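Local coordinates for BH2414 protein (Bacillus halodurans, PDB 3ON1) that is of unknown function but belongs to the ribosomal protein L7Ae/L30e/S12e/Gadd45 family, and so possibly binds RNA, at residues 66-69 and 70-73. Residues are numbered along the deposited sequence; the frame is centred on the assembly and turned at random. Where two conformers were deposited one is given.
Sequences VGNR and QMLG
N68 reaches over the first turn of the helix to the backbone N of M71, a selenomethionine. Its OD1 accepts from M71 N at 2.7 Å, and the N-H points almost straight at the oxygen (176°). The donor lies nearly in line with the amide C=O. With chi1 at 61°, CG stands between the backbone N and the carbonyl carbon, which lets OD1 come to M71 N. Q70 OE1 lies over one face of the N68 amide, 3.4 Å from N68 CG, with the two amide planes 61° apart. Over the opposite face, in one of two conformers and so less certain, M71 SE sits 3.5 Å from N68 ND2. In that conformer the side chains of M71 and N68 cross at about a right angle. Q70 NE2 passes R69 CG and is hydrogen-bonded to E80 OE2. Below the cap the helix bonds begin: L72 N donates to N68 O at 3.1 Å, and G73 N to R69 O at 3.0 Å. L72 CG packs 3.5 Å from N68 O, and its side chain also touches W6 and L10 of helix 5-15. Replacing N68 by an alanine is likely to leave M71 N without its capping acceptor and to open a gap beside the Q70 amide. N68 is thus a classic asparagine N-cap, in the short loop that leads from strand 63-66 to helix 69-75 in this alpha/beta fold of the L7Ae family.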
loop_
_atom_site.group_PDB
_atom_site.type_symbol
_atom_site.label_atom_id
_atom_site.label_comp_id
_atom_site.label_asym_id
_atom_site.label_seq_id
_atom_site.Cartn_x
_atom_site.Cartn_y
_atom_site.Cartn_z
ATOM N N VAL A 66 -5.696 -5.485 3.330
ATOM C CA VAL A 66 -5.687 -5.448 4.799
ATOM C C VAL A 66 -6.434 -4.258 5.388
ATOM O O VAL A 66 -6.634 -3.242 4.716
ATOM C CB VAL A 66 -4.242 -5.422 5.369
ATOM C CG1 VAL A 66 -3.587 -6.782 5.274
ATOM C CG2 VAL A 66 -3.401 -4.353 4.693
ATOM N N GLY A 67 -6.821 -4.392 6.654
ATOM C CA GLY A 67 -7.366 -3.292 7.448
ATOM C C GLY A 67 -8.646 -2.696 6.910
ATOM O O GLY A 67 -9.483 -3.394 6.362
ATOM N N ASN A 68 -8.805 -1.398 7.115
ATOM C CA ASN A 68 -9.887 -0.639 6.514
ATOM C C ASN A 68 -9.338 0.749 6.210
ATOM O O ASN A 68 -8.195 1.054 6.575
ATOM C CB ASN A 68 -11.118 -0.599 7.429
ATOM C CG ASN A 68 -10.837 0.053 8.760
ATOM O OD1 ASN A 68 -10.166 1.080 8.825
ATOM N ND2 ASN A 68 -11.354 -0.533 9.835
ATOM N N ARG A 69 -10.123 1.585 5.539
ATOM C CA ARG A 69 -9.602 2.875 5.088
ATOM C C ARG A 69 -9.321 3.847 6.239
ATOM O O ARG A 69 -8.453 4.710 6.121
ATOM C CB ARG A 69 -10.485 3.498 4.002
ATOM C CG ARG A 69 -11.876 3.924 4.449
ATOM C CD ARG A 69 -12.671 4.453 3.264
ATOM N NE ARG A 69 -12.944 3.387 2.303
ATOM C CZ ARG A 69 -13.490 3.563 1.103
ATOM N NH1 ARG A 69 -13.811 4.779 0.671
ATOM N NH2 ARG A 69 -13.691 2.517 0.320
ATOM N N GLN A 70 -10.032 3.673 7.351
ATOM C CA GLN A 70 -9.813 4.482 8.552
ATOM C C GLN A 70 -8.461 4.176 9.197
ATOM O O GLN A 70 -7.672 5.096 9.443
ATOM C CB GLN A 70 -10.969 4.289 9.551
ATOM C CG GLN A 70 -12.310 4.860 9.081
ATOM C CD GLN A 70 -13.029 3.982 8.069
ATOM O OE1 GLN A 70 -12.846 2.760 8.035
ATOM N NE2 GLN A 70 -13.858 4.603 7.239
HETATM N N MSE A 71 -8.200 2.895 9.455
HETATM C CA MSE A 71 -6.924 2.443 10.017
HETATM C C MSE A 71 -5.735 2.842 9.141
HETATM O O MSE A 71 -4.703 3.271 9.653
HETATM C CB MSE A 71 -6.915 0.922 10.179
HETATM C CG MSE A 71 -7.895 0.355 11.183
HETATM SE SE MSE A 71 -8.118 -1.565 10.859
HETATM C CE MSE A 71 -6.231 -2.010 10.724
ATOM N N LEU A 72 -5.880 2.685 7.827
ATOM C CA LEU A 72 -4.789 3.013 6.894
ATOM C C LEU A 72 -4.504 4.508 6.858
ATOM O O LEU A 72 -3.352 4.934 6.941
ATOM C CB LEU A 72 -5.100 2.496 5.488
ATOM C CG LEU A 72 -4.981 0.995 5.250
ATOM C CD1 LEU A 72 -5.191 0.710 3.771
ATOM C CD2 LEU A 72 -3.622 0.474 5.713
ATOM N N GLY A 73 -5.563 5.300 6.736
ATOM C CA GLY A 73 -5.436 6.752 6.757
ATOM C C GLY A 73 -4.762 7.233 8.028
ATOM O O GLY A 73 -3.801 8.004 7.963
#